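Local structure of TetR family transcriptional repressor LfrR (Mycobacterium smegmatis, 2WGB) at residues G83-A88 and V130-R135; P101-V106 and A158-A163; F105-P110 and L118-D123. The protein represses transcription of the lfrRA operon by binding directly to the promoter region upstream of lfrR. All blocks are in the same frame, centred on the assembly; numbering follows the deposited sequence. Where two conformers were deposited one is given.

Interaction 1: G83-A88 and V130-R135; sequences GPVDAA and VEVLNR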
ATOM      1  N   GLY A  83     -19.746  18.729  11.169  1.00 32.15           N
ATOM      2  CA  GLY A  83     -20.020  19.486   9.966  1.00 36.31           C
ATOM      3  C   GLY A  83     -20.278  18.631   8.741  1.00 35.97           C
ATOM      4  O   GLY A  83     -20.253  17.398   8.816  1.00 31.30           O
ATOM      5  N   PRO A  84     -20.514  19.290   7.597  1.00 37.25           N
ATOM      6  CA  PRO A  84     -20.822  18.631   6.326  1.00 37.30           C
ATOM      7  C   PRO A  84     -19.849  17.503   6.069  1.00 27.54           C
ATOM      8  O   PRO A  84     -18.635  17.670   6.243  1.00 26.45           O
ATOM      9  CB  PRO A  84     -20.615  19.747   5.302  1.00 39.44           C
ATOM     10  CG  PRO A  84     -20.916  20.987   6.057  1.00 40.68           C
ATOM     11  CD  PRO A  84     -20.398  20.751   7.443  1.00 36.74           C
ATOM     12  N   VAL A  85     -20.371  16.356   5.661  1.00 28.31           N
ATOM     13  CA  VAL A  85     -19.531  15.178   5.531  1.00 28.12           C
ATOM     14  C   VAL A  85     -18.503  15.335   4.410  1.00 31.44           C
ATOM     15  O   VAL A  85     -17.417  14.762   4.471  1.00 29.80           O
ATOM     16  CB  VAL A  85     -20.375  13.883   5.371  1.00 35.13           C
ATOM     17  CG1 VAL A  85     -20.977  13.797   3.979  1.00 33.81           C
ATOM     18  CG2 VAL A  85     -19.526  12.666   5.667  1.00 35.78           C
ATOM     19  N   ASP A  86     -18.828  16.137   3.400  1.00 32.47           N
ATOM     20  CA  ASP A  86     -17.884  16.351   2.303  1.00 35.79           C
ATOM     21  C   ASP A  86     -16.629  17.095   2.762  1.00 29.99           C
ATOM     22  O   ASP A  86     -15.505  16.719   2.412  1.00 26.62           O
ATOM     23  CB  ASP A  86     -18.544  17.061   1.108  1.00 48.16           C
ATOM     24  CG  ASP A  86     -19.246  18.362   1.492  1.00 65.83           C
ATOM     25  OD1 ASP A  86     -19.079  18.846   2.632  1.00 69.49           O
ATOM     26  OD2 ASP A  86     -19.973  18.910   0.633  1.00 72.66           O
ATOM     27  N   ALA A  87     -16.821  18.140   3.558  1.00 27.40           N
ATOM     28  CA  ALA A  87     -15.703  18.913   4.080  1.00 26.03           C
ATOM     29  C   ALA A  87     -14.911  18.101   5.095  1.00 24.01           C
ATOM     30  O   ALA A  87     -13.678  18.155   5.123  1.00 23.22           O
ATOM     31  CB  ALA A  87     -16.207  20.224   4.707  1.00 29.31           C
ATOM     32  N   ALA A  88     -15.619  17.346   5.932  1.00 19.66           N
ATOM     33  CA  ALA A  88     -14.970  16.502   6.935  1.00 20.94           C
ATOM     34  C   ALA A  88     -14.078  15.424   6.286  1.00 20.52           C
ATOM     35  O   ALA A  88     -12.943  15.185   6.710  1.00 17.42           O
ATOM     36  CB  ALA A  88     -16.020  15.873   7.846  1.00 20.17           C
ATOM     37  N   VAL A 130     -13.544   5.255   9.771  1.00 18.42           N
ATOM     38  CA  VAL A 130     -14.650   4.365   9.428  1.00 18.28           C
ATOM     39  C   VAL A 130     -15.991   5.071   9.618  1.00 22.68           C
ATOM     40  O   VAL A 130     -16.903   4.936   8.802  1.00 21.70           O
ATOM     41  CB  VAL A 130     -14.648   3.081  10.306  1.00 26.12           C
ATOM     42  CG1 VAL A 130     -15.906   2.267  10.067  1.00 26.06           C
ATOM     43  CG2 VAL A 130     -13.402   2.239  10.026  1.00 31.38           C
ATOM     44  N   GLU A 131     -16.114   5.820  10.705  1.00 17.68           N
ATOM     45  CA  GLU A 131     -17.385   6.477  11.003  1.00 22.12           C
ATOM     46  C   GLU A 131     -17.708   7.620  10.033  1.00 20.66           C
ATOM     47  O   GLU A 131     -18.862   7.800   9.659  1.00 21.84           O
ATOM     48  CB  GLU A 131     -17.437   6.948  12.453  1.00 26.08           C
ATOM     49  CG  GLU A 131     -17.509   5.796  13.473  1.00 39.19           C
ATOM     50  CD  GLU A 131     -18.650   4.815  13.195  1.00 51.34           C
ATOM     51  OE1 GLU A 131     -19.775   5.265  12.870  1.00 46.67           O
ATOM     52  OE2 GLU A 131     -18.423   3.586  13.309  1.00 55.36           O
ATOM     53  N   VAL A 132     -16.698   8.369   9.608  1.00 17.02           N
ATOM     54  CA  VAL A 132     -16.936   9.395   8.591  1.00 24.60           C
ATOM     55  C   VAL A 132     -17.336   8.769   7.256  1.00 19.03           C
ATOM     56  O   VAL A 132     -18.228   9.276   6.573  1.00 25.71           O
ATOM     57  CB  VAL A 132     -15.751  10.396   8.424  1.00 32.14           C
ATOM     58  CG1 VAL A 132     -14.548   9.732   7.779  1.00 34.45           C
ATOM     59  CG2 VAL A 132     -16.190  11.602   7.594  1.00 34.57           C
ATOM     60  N   LEU A 133     -16.705   7.653   6.892  1.00 17.70           N
ATOM     61  CA  LEU A 133     -17.080   6.935   5.664  1.00 24.75           C
ATOM     62  C   LEU A 133     -18.519   6.439   5.713  1.00 24.62           C
ATOM     63  O   LEU A 133     -19.246   6.480   4.711  1.00 27.45           O
ATOM     64  CB  LEU A 133     -16.143   5.747   5.404  1.00 23.24           C
ATOM     65  CG  LEU A 133     -14.688   6.100   5.100  1.00 23.00           C
ATOM     66  CD1 LEU A 133     -13.819   4.835   5.149  1.00 23.94           C
ATOM     67  CD2 LEU A 133     -14.548   6.829   3.750  1.00 22.26           C
ATOM     68  N   ASN A 134     -18.925   5.953   6.882  1.00 23.57           N
ATOM     69  CA  ASN A 134     -20.288   5.487   7.097  1.00 25.74           C
ATOM     70  C   ASN A 134     -21.270   6.646   6.940  1.00 30.05           C
ATOM     71  O   ASN A 134     -22.345   6.499   6.356  1.00 32.16           O
ATOM     72  CB  ASN A 134     -20.441   4.899   8.504  1.00 28.79           C
ATOM     73  CG  ASN A 134     -19.800   3.536   8.655  1.00 36.43           C
ATOM     74  OD1 ASN A 134     -19.405   2.897   7.676  1.00 42.93           O
ATOM     75  ND2 ASN A 134     -19.706   3.070   9.902  1.00 38.98           N
ATOM     76  N   ARG A 135     -20.888   7.801   7.470  1.00 26.00           N
ATOM     77  CA  ARG A 135     -21.722   8.997   7.397  1.00 30.13           C
ATOM     78  C   ARG A 135     -21.975   9.365   5.925  1.00 39.32           C
ATOM     79  O   ARG A 135     -22.993   9.962   5.591  1.00 39.31           O
ATOM     80  CB  ARG A 135     -21.025  10.142   8.152  1.00 38.21           C
ATOM     81  CG  ARG A 135     -21.891  11.347   8.476  1.00 47.10           C
ATOM     82  CD  ARG A 135     -21.505  11.976   9.824  1.00 46.00           C
ATOM     83  NE  ARG A 135     -20.271  12.766   9.792  1.00 37.46           N
ATOM     84  CZ  ARG A 135     -20.224  14.066   9.493  1.00 35.57           C
ATOM     85  NH1 ARG A 135     -19.066  14.717   9.497  1.00 31.17           N
ATOM     86  NH2 ARG A 135     -21.337  14.716   9.184  1.00 32.33           N
TER

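Interaction 2: P101-V106 and A158-A163; sequences PIVLFV and AGYEAA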
ATOM      1  N   PRO A 101       4.454   8.006   5.365  1.00 17.31           N
ATOM      2  CA  PRO A 101       4.518   6.540   5.274  1.00 16.40           C
ATOM      3  C   PRO A 101       3.714   5.820   6.358  1.00 15.63           C
ATOM      4  O   PRO A 101       3.520   4.609   6.264  1.00 17.23           O
ATOM      5  CB  PRO A 101       6.017   6.247   5.436  1.00 17.37           C
ATOM      6  CG  PRO A 101       6.527   7.435   6.259  1.00 19.27           C
ATOM      7  CD  PRO A 101       5.764   8.601   5.689  1.00 17.89           C
ATOM      8  N   ILE A 102       3.268   6.544   7.379  1.00 12.64           N
ATOM      9  CA  ILE A 102       2.413   5.946   8.407  1.00 12.85           C
ATOM     10  C   ILE A 102       1.191   5.245   7.787  1.00 17.99           C
ATOM     11  O   ILE A 102       0.757   4.198   8.278  1.00 15.42           O
ATOM     12  CB  ILE A 102       1.985   7.003   9.455  1.00 13.43           C
ATOM     13  CG1 ILE A 102       3.194   7.388  10.321  1.00 17.70           C
ATOM     14  CG2 ILE A 102       0.824   6.495  10.318  1.00 17.65           C
ATOM     15  CD1 ILE A 102       2.925   8.531  11.322  1.00 17.00           C
ATOM     16  N   VAL A 103       0.662   5.788   6.688  1.00 14.11           N
ATOM     17  CA  VAL A 103      -0.554   5.197   6.100  1.00 14.79           C
ATOM     18  C   VAL A 103      -0.321   3.786   5.544  1.00 14.32           C
ATOM     19  O   VAL A 103      -1.271   3.022   5.362  1.00 16.64           O
ATOM     20  CB  VAL A 103      -1.190   6.062   4.974  1.00 18.13           C
ATOM     21  CG1 VAL A 103      -1.605   7.429   5.495  1.00 19.02           C
ATOM     22  CG2 VAL A 103      -0.258   6.168   3.757  1.00 13.32           C
ATOM     23  N   LEU A 104       0.937   3.450   5.277  1.00 12.88           N
ATOM     24  CA  LEU A 104       1.286   2.117   4.776  1.00 11.37           C
ATOM     25  C   LEU A 104       1.078   1.034   5.831  1.00 18.72           C
ATOM     26  O   LEU A 104       0.913  -0.138   5.491  1.00 17.73           O
ATOM     27  CB  LEU A 104       2.743   2.096   4.322  1.00 15.14           C
ATOM     28  CG  LEU A 104       3.138   3.102   3.235  1.00 18.29           C
ATOM     29  CD1 LEU A 104       4.637   3.085   3.029  1.00 22.34           C
ATOM     30  CD2 LEU A 104       2.430   2.770   1.930  1.00 19.02           C
ATOM     31  N   PHE A 105       1.081   1.428   7.107  1.00 16.54           N
ATOM     32  CA  PHE A 105       1.047   0.459   8.208  1.00 17.46           C
ATOM     33  C   PHE A 105      -0.294   0.284   8.918  1.00 19.25           C
ATOM     34  O   PHE A 105      -0.372  -0.433   9.921  1.00 15.64           O
ATOM     35  CB  PHE A 105       2.153   0.774   9.228  1.00 15.70           C
ATOM     36  CG  PHE A 105       3.539   0.576   8.670  1.00 22.17           C
ATOM     37  CD1 PHE A 105       4.192  -0.638   8.812  1.00 19.53           C
ATOM     38  CD2 PHE A 105       4.173   1.598   7.972  1.00 22.07           C
ATOM     39  CE1 PHE A 105       5.465  -0.831   8.273  1.00 25.14           C
ATOM     40  CE2 PHE A 105       5.441   1.412   7.439  1.00 23.24           C
ATOM     41  CZ  PHE A 105       6.085   0.195   7.589  1.00 28.41           C
ATOM     42  N   VAL A 106      -1.348   0.909   8.401  1.00 15.97           N
ATOM     43  CA  VAL A 106      -2.680   0.802   9.028  1.00 17.09           C
ATOM     44  C   VAL A 106      -3.066  -0.679   9.223  1.00 20.28           C
ATOM     45  O   VAL A 106      -2.935  -1.494   8.308  1.00 16.67           O
ATOM     46  CB  VAL A 106      -3.739   1.595   8.216  1.00 23.82           C
ATOM     47  CG1 VAL A 106      -5.147   1.339   8.726  1.00 23.59           C
ATOM     48  CG2 VAL A 106      -3.407   3.091   8.269  1.00 21.15           C
ATOM     49  N   ALA A 158      -1.981   4.873  -2.304  1.00 14.27           N
ATOM     50  CA  ALA A 158      -1.704   5.311  -3.675  1.00 16.91           C
ATOM     51  C   ALA A 158      -1.327   6.786  -3.697  1.00 19.46           C
ATOM     52  O   ALA A 158      -0.426   7.193  -4.432  1.00 20.09           O
ATOM     53  CB  ALA A 158      -2.914   5.063  -4.581  1.00 16.00           C
ATOM     54  N   GLY A 159      -2.026   7.597  -2.898  1.00 16.37           N
ATOM     55  CA  GLY A 159      -1.738   9.024  -2.856  1.00 18.56           C
ATOM     56  C   GLY A 159      -0.366   9.343  -2.273  1.00 19.06           C
ATOM     57  O   GLY A 159       0.350  10.222  -2.767  1.00 17.87           O
ATOM     58  N   TYR A 160      -0.018   8.650  -1.194  1.00 17.65           N
ATOM     59  CA  TYR A 160       1.325   8.731  -0.629  1.00 22.12           C
ATOM     60  C   TYR A 160       2.399   8.372  -1.672  1.00 22.15           C
ATOM     61  O   TYR A 160       3.377   9.109  -1.851  1.00 19.48           O
ATOM     62  CB  TYR A 160       1.466   7.842   0.623  1.00 19.28           C
ATOM     63  CG  TYR A 160       2.907   7.767   1.058  1.00 19.42           C
ATOM     64  CD1 TYR A 160       3.569   8.902   1.509  1.00 20.69           C
ATOM     65  CD2 TYR A 160       3.629   6.587   0.942  1.00 22.98           C
ATOM     66  CE1 TYR A 160       4.913   8.855   1.872  1.00 20.24           C
ATOM     67  CE2 TYR A 160       4.971   6.533   1.302  1.00 21.60           C
ATOM     68  CZ  TYR A 160       5.601   7.664   1.766  1.00 22.04           C
ATOM     69  OH  TYR A 160       6.932   7.605   2.107  1.00 23.52           O
ATOM     70  N   GLU A 161       2.219   7.262  -2.383  1.00 16.56           N
ATOM     71  CA  GLU A 161       3.189   6.892  -3.414  1.00 22.64           C
ATOM     72  C   GLU A 161       3.293   7.936  -4.525  1.00 20.42           C
ATOM     73  O   GLU A 161       4.378   8.158  -5.071  1.00 20.90           O
ATOM     74  CB  GLU A 161       2.863   5.524  -4.015  1.00 25.59           C
ATOM     75  CG  GLU A 161       2.900   4.379  -3.023  1.00 24.86           C
ATOM     76  CD  GLU A 161       4.248   4.221  -2.352  1.00 30.85           C
ATOM     77  OE1 GLU A 161       5.254   4.735  -2.884  1.00 33.85           O
ATOM     78  OE2 GLU A 161       4.298   3.581  -1.285  1.00 31.82           O
ATOM     79  N   ALA A 162       2.164   8.552  -4.883  1.00 19.58           N
ATOM     80  CA  ALA A 162       2.151   9.588  -5.921  1.00 22.00           C
ATOM     81  C   ALA A 162       2.972  10.792  -5.475  1.00 22.87           C
ATOM     82  O   ALA A 162       3.711  11.397  -6.266  1.00 21.36           O
ATOM     83  CB  ALA A 162       0.721  10.016  -6.231  1.00 21.70           C
ATOM     84  N   ALA A 163       2.826  11.143  -4.200  1.00 18.10           N
ATOM     85  CA  ALA A 163       3.552  12.273  -3.624  1.00 23.03           C
ATOM     86  C   ALA A 163       5.036  11.952  -3.582  1.00 25.01           C
ATOM     87  O   ALA A 163       5.874  12.799  -3.871  1.00 26.03           O
ATOM     88  CB  ALA A 163       3.039  12.572  -2.210  1.00 22.05           C
TER

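Interaction 3: F105-P110 and L118-D123; sequences FVYYEP and LAAYFD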
ATOM      1  N   PHE A 105       1.081   1.428   7.107  1.00 16.54           N
ATOM      2  CA  PHE A 105       1.047   0.459   8.208  1.00 17.46           C
ATOM      3  C   PHE A 105      -0.294   0.284   8.918  1.00 19.25           C
ATOM      4  O   PHE A 105      -0.372  -0.433   9.921  1.00 15.64           O
ATOM      5  CB  PHE A 105       2.153   0.774   9.228  1.00 15.70           C
ATOM      6  CG  PHE A 105       3.539   0.576   8.670  1.00 22.17           C
ATOM      7  CD1 PHE A 105       4.192  -0.638   8.812  1.00 19.53           C
ATOM      8  CD2 PHE A 105       4.173   1.598   7.972  1.00 22.07           C
ATOM      9  CE1 PHE A 105       5.465  -0.831   8.273  1.00 25.14           C
ATOM     10  CE2 PHE A 105       5.441   1.412   7.439  1.00 23.24           C
ATOM     11  CZ  PHE A 105       6.085   0.195   7.589  1.00 28.41           C
ATOM     12  N   VAL A 106      -1.348   0.909   8.401  1.00 15.97           N
ATOM     13  CA  VAL A 106      -2.680   0.802   9.028  1.00 17.09           C
ATOM     14  C   VAL A 106      -3.066  -0.679   9.223  1.00 20.28           C
ATOM     15  O   VAL A 106      -2.935  -1.494   8.308  1.00 16.67           O
ATOM     16  CB  VAL A 106      -3.739   1.595   8.216  1.00 23.82           C
ATOM     17  CG1 VAL A 106      -5.147   1.339   8.726  1.00 23.59           C
ATOM     18  CG2 VAL A 106      -3.407   3.091   8.269  1.00 21.15           C
ATOM     19  N   TYR A 107      -3.528  -1.017  10.426  1.00 21.21           N
ATOM     20  CA  TYR A 107      -3.737  -2.417  10.810  0.63 20.56           C
ATOM     21  C   TYR A 107      -4.723  -3.149   9.891  1.00 23.66           C
ATOM     22  O   TYR A 107      -4.464  -4.273   9.466  1.00 21.70           O
ATOM     23  CB  TYR A 107      -4.216  -2.512  12.266  0.63 21.21           C
ATOM     24  CG  TYR A 107      -3.751  -3.752  13.029  0.63 17.75           C
ATOM     25  CD1 TYR A 107      -3.654  -3.733  14.411  0.63 18.67           C
ATOM     26  CD2 TYR A 107      -3.395  -4.924  12.369  0.63 21.10           C
ATOM     27  CE1 TYR A 107      -3.224  -4.842  15.124  0.63 20.16           C
ATOM     28  CE2 TYR A 107      -2.962  -6.052  13.080  0.63 23.67           C
ATOM     29  CZ  TYR A 107      -2.880  -5.996  14.461  0.63 24.38           C
ATOM     30  OH  TYR A 107      -2.459  -7.092  15.191  0.63 26.53           O
ATOM     31  N   TYR A 108      -5.842  -2.512   9.573  1.00 20.64           N
ATOM     32  CA  TYR A 108      -6.892  -3.181   8.795  1.00 27.32           C
ATOM     33  C   TYR A 108      -6.520  -3.461   7.332  1.00 24.95           C
ATOM     34  O   TYR A 108      -6.991  -4.442   6.738  1.00 21.32           O
ATOM     35  CB  TYR A 108      -8.197  -2.374   8.854  1.00 24.23           C
ATOM     36  CG  TYR A 108      -9.394  -3.126   8.306  1.00 28.41           C
ATOM     37  CD1 TYR A 108      -9.908  -2.837   7.050  1.00 28.28           C
ATOM     38  CD2 TYR A 108     -10.007  -4.132   9.046  1.00 41.71           C
ATOM     39  CE1 TYR A 108     -11.005  -3.522   6.548  1.00 31.23           C
ATOM     40  CE2 TYR A 108     -11.109  -4.825   8.545  1.00 44.67           C
ATOM     41  CZ  TYR A 108     -11.598  -4.509   7.293  1.00 39.61           C
ATOM     42  OH  TYR A 108     -12.689  -5.179   6.785  1.00 46.38           O
ATOM     43  N   GLU A 109      -5.666  -2.620   6.761  1.00 20.66           N
ATOM     44  CA  GLU A 109      -5.358  -2.692   5.329  1.00 21.67           C
ATOM     45  C   GLU A 109      -3.924  -2.197   5.100  1.00 20.06           C
ATOM     46  O   GLU A 109      -3.712  -1.094   4.596  1.00 20.61           O
ATOM     47  CB  GLU A 109      -6.380  -1.834   4.555  1.00 28.98           C
ATOM     48  CG  GLU A 109      -6.160  -1.656   3.023  1.00 33.07           C
ATOM     49  CD  GLU A 109      -6.643  -2.835   2.190  1.00 32.59           C
ATOM     50  OE1 GLU A 109      -7.538  -3.579   2.643  1.00 35.24           O
ATOM     51  OE2 GLU A 109      -6.127  -3.022   1.071  1.00 36.35           O
ATOM     52  N   PRO A 110      -2.932  -2.996   5.514  1.00 21.03           N
ATOM     53  CA  PRO A 110      -1.536  -2.577   5.351  1.00 19.91           C
ATOM     54  C   PRO A 110      -1.122  -2.631   3.886  1.00 24.31           C
ATOM     55  O   PRO A 110      -1.661  -3.429   3.105  1.00 23.89           O
ATOM     56  CB  PRO A 110      -0.739  -3.635   6.122  1.00 22.41           C
ATOM     57  CG  PRO A 110      -1.770  -4.568   6.745  1.00 34.23           C
ATOM     58  CD  PRO A 110      -3.041  -4.381   5.993  1.00 29.68           C
ATOM     59  N   LEU A 118       5.444  -5.673  11.757  1.00 23.19           N
ATOM     60  CA  LEU A 118       5.614  -4.251  12.049  1.00 22.93           C
ATOM     61  C   LEU A 118       4.273  -3.542  12.149  1.00 21.16           C
ATOM     62  O   LEU A 118       4.064  -2.715  13.041  1.00 21.97           O
ATOM     63  CB  LEU A 118       6.459  -3.566  10.975  1.00 26.81           C
ATOM     64  CG  LEU A 118       7.964  -3.516  11.211  1.00 39.71           C
ATOM     65  CD1 LEU A 118       8.643  -2.789  10.055  1.00 33.03           C
ATOM     66  CD2 LEU A 118       8.251  -2.826  12.533  1.00 44.95           C
ATOM     67  N   ALA A 119       3.366  -3.834  11.219  1.00 16.07           N
ATOM     68  CA  ALA A 119       2.013  -3.283  11.320  1.00 20.28           C
ATOM     69  C   ALA A 119       1.335  -3.698  12.630  1.00 20.03           C
ATOM     70  O   ALA A 119       0.711  -2.884  13.303  1.00 21.66           O
ATOM     71  CB  ALA A 119       1.161  -3.701  10.120  1.00 21.85           C
ATOM     72  N   ALA A 120       1.444  -4.969  12.990  1.00 20.43           N
ATOM     73  CA  ALA A 120       0.869  -5.434  14.254  1.00 23.07           C
ATOM     74  C   ALA A 120       1.504  -4.721  15.459  1.00 23.22           C
ATOM     75  O   ALA A 120       0.824  -4.404  16.438  1.00 19.80           O
ATOM     76  CB  ALA A 120       1.017  -6.968  14.383  1.00 24.37           C
ATOM     77  N   TYR A 121       2.807  -4.475  15.384  1.00 19.47           N
ATOM     78  CA  TYR A 121       3.524  -3.799  16.464  1.00 25.34           C
ATOM     79  C   TYR A 121       3.056  -2.340  16.643  1.00 21.08           C
ATOM     80  O   TYR A 121       2.754  -1.902  17.752  1.00 19.36           O
ATOM     81  CB  TYR A 121       5.046  -3.851  16.214  1.00 26.13           C
ATOM     82  CG  TYR A 121       5.841  -3.096  17.264  1.00 29.59           C
ATOM     83  CD1 TYR A 121       6.017  -3.620  18.537  1.00 35.68           C
ATOM     84  CD2 TYR A 121       6.382  -1.847  16.990  1.00 29.09           C
ATOM     85  CE1 TYR A 121       6.729  -2.929  19.504  1.00 38.20           C
ATOM     86  CE2 TYR A 121       7.093  -1.152  17.945  1.00 27.94           C
ATOM     87  CZ  TYR A 121       7.268  -1.695  19.194  1.00 39.16           C
ATOM     88  OH  TYR A 121       7.982  -0.996  20.141  1.00 48.43           O
ATOM     89  N   PHE A 122       3.008  -1.590  15.549  1.00 16.11           N
ATOM     90  CA  PHE A 122       2.483  -0.229  15.590  1.00 18.14           C
ATOM     91  C   PHE A 122       1.008  -0.167  16.000  1.00 16.31           C
ATOM     92  O   PHE A 122       0.612   0.765  16.701  1.00 19.83           O
ATOM     93  CB  PHE A 122       2.674   0.471  14.246  1.00 14.85           C
ATOM     94  CG  PHE A 122       4.123   0.740  13.901  1.00 18.72           C
ATOM     95  CD1 PHE A 122       4.999   1.239  14.859  1.00 19.38           C
ATOM     96  CD2 PHE A 122       4.595   0.495  12.631  1.00 18.60           C
ATOM     97  CE1 PHE A 122       6.336   1.482  14.549  1.00 24.66           C
ATOM     98  CE2 PHE A 122       5.934   0.727  12.311  1.00 28.28           C
ATOM     99  CZ  PHE A 122       6.799   1.224  13.271  1.00 21.89           C
ATOM    100  N   ASP A 123       0.211  -1.129  15.533  1.00 16.48           N
ATOM    101  CA  ASP A 123      -1.213  -1.240  15.916  1.00 14.41           C
ATOM    102  C   ASP A 123      -1.954   0.093  15.711  1.00 14.16           C
ATOM    103  O   ASP A 123      -2.349   0.769  16.665  1.00 15.38           O
ATOM    104  CB  ASP A 123      -1.336  -1.736  17.361  1.00 13.74           C
ATOM    105  CG  ASP A 123      -2.735  -2.234  17.702  1.00 22.26           C
ATOM    106  OD1 ASP A 123      -3.636  -2.152  16.841  1.00 22.52           O
ATOM    107  OD2 ASP A 123      -2.925  -2.705  18.849  1.00 19.51           O
TER
HETATM  108  O   HOH W   1      -1.004  -1.140  12.320  1.00 18.03           O
HETATM  109  O   HOH W   2      -1.186  -6.068  17.349  1.00 30.56           O

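Interaction 1: G83-A88 and V130-R135
The guanidinium of R135 meets the start of helix 85-97 with one edge and one face. At the edge, in the plane of the group, sits the carbonyl oxygen of G83. Over one face lies V85, whose CB stands 4.0 Å above the plane, off to one side of the group. Both terminal nitrogens of R135 grip the same acceptor: NH2 is 2.9 Å from G83 O and NH1 is 3.0 Å from G83 O. The two N-H bonds are moderately bent, 149° and 144°, as expected when one atom is shared by a fork of two donors. NH1 also bonds to the carbonyl oxygen of P80, so the arginine ties together two backbone oxygens of the loop before the helix. The two acceptors, G83 O and P80 O, restrict the rotation of the group.

The arginine chain reaches the loop by bending at chi2 and chi3. Its aliphatic part runs past V85 in the opposite direction, with R135 CB 3.8 Å from V85 CG2. CG2 of V85 lies anti to the backbone N (CG1 at chi1 74°), which turns it toward the other helix. V85 CG2 touches V132 CG2 at 4.0 Å and also lies against V132 O. A88 lies one turn further on. A88 CB comes within 3.7 Å of R135 NH1 and more loosely touches V132 CG2.

P84 is the N-cap residue of helix 85-97. The arrangement is a helix-helix contact in the all-helical C-terminal part of a TetR-family repressor, where the arginine that ends helix 127-135 clasps the loop leading into helix 85-97.

Interaction 2: P101-V106 and A158-A163
A short 3-10 segment, 101-104, packs against one turn of helix 147-164, with P101 and Y160 the nearest pair at 7.1 Å between CA atoms. Y160 carries the contact. Its CG is anti to the backbone N (chi1 171°), and the ring reaches across to the 3-10 turn. One ring face receives the backbone of P101. P101 N sits 3.6 Å from CE1 of Y160, over the rim of the ring. P101 CA makes a CH-pi contact 4.0 Å from the centroid of the Y160 ring, 19° off the normal. The proline ring reaches on to the phenol end, with P101 CB 3.7 Å from Y160 OH.

This joins the loop between helices 85-97 and 116-122 to helix 147-164, inside the helical C-terminal part that TetR-family repressors add to their DNA-binding domain. The same proline and tyrosine also touch L25 of helix 10-29, so helix 10-29 packs beside this contact.

L104 comes at the tyrosine nearly at a right angle. L104 CD1 is 3.9 Å from Y160 CE2, neither squarely over the face nor at the edge. The other methyl, L104 CD2, lies 3.8 Å from E161 OE2. The E161 chain bends at chi2 (-59°), which brings its carboxylate back toward the leucine. V103 meets the base of the tyrosine, with V103 CG2 3.9 Å from Y160 CB. No hydrogen bond links the two segments. The backbone oxygen of V103 is instead taken by the side chain of Q157, one turn earlier on the same helix. E161 also packs on R150 of the second subunit.

Interaction 3: F105-P110 and L118-D123
F105 and F122 form a T-shaped pair, with the edge of F122 turned to the face of F105. Their planes stand at 89° and their centroids are 5.5 Å apart. The F122 side chain has CG anti to its own carbonyl carbon (chi1 -67°), which swings the ring back along the helix to F105. Y107 has two conformers, and its contacts with A120 and with water described here hold for one of them. In that conformer the Y107 ring lies against A120, whose CA makes an off-centre CH-pi contact 4.2 Å from the centroid of the Y107 ring.

Apolar contacts fill in around the rings. L118 runs alongside F105 in the same direction, with L118 CB 4.0 Å from F105 CE1. A120 CB lies 4.0 Å from Y107 CZ. The methyl of A119 loosely touches P110 CB. It also makes a van der Waals contact with the carbonyl oxygen of F105.

The polar links run through water. One water donates to both F105 O and A119 O, at 2.6 Å each, and so bridges the loop to the helix backbone. A second is 2.7 Å from Y107 OH and donates to A120 O. D123 is the first residue past helix 116-122 and has positive phi.

The short helix 116-122 lies over the loop 105-110 and is gripped by other helices. F122 packs on M24 of helix 10-29 and L63 of helix 56-78, and its carbonyl oxygen is bonded by H68. On the loop side, E109 forms a salt bridge with R150 of helix 147-164.

In the fold
Along the chain the segments come in the order 83-88, 101-106, 105-110, 118-123, 130-135 and 158-163. Interaction 1 joins helices 85-97 and 127-135. Interaction 2 joins the loop after helix 85-97 to helix 147-164, and interaction 3 joins that same loop to helix 116-122. Interactions 2 and 3 share F105 and V106. Their centres are 13 Å apart, and they touch where L104 packs on P110. Interaction 1 is more remote, its centre 21 Å from that of interaction 2 and 23 Å from that of interaction 3. Interactions 2 and 3 reach helix 10-29 and the second subunit, so they lie where the DNA-binding part, C-terminal helices and dimer partner come together.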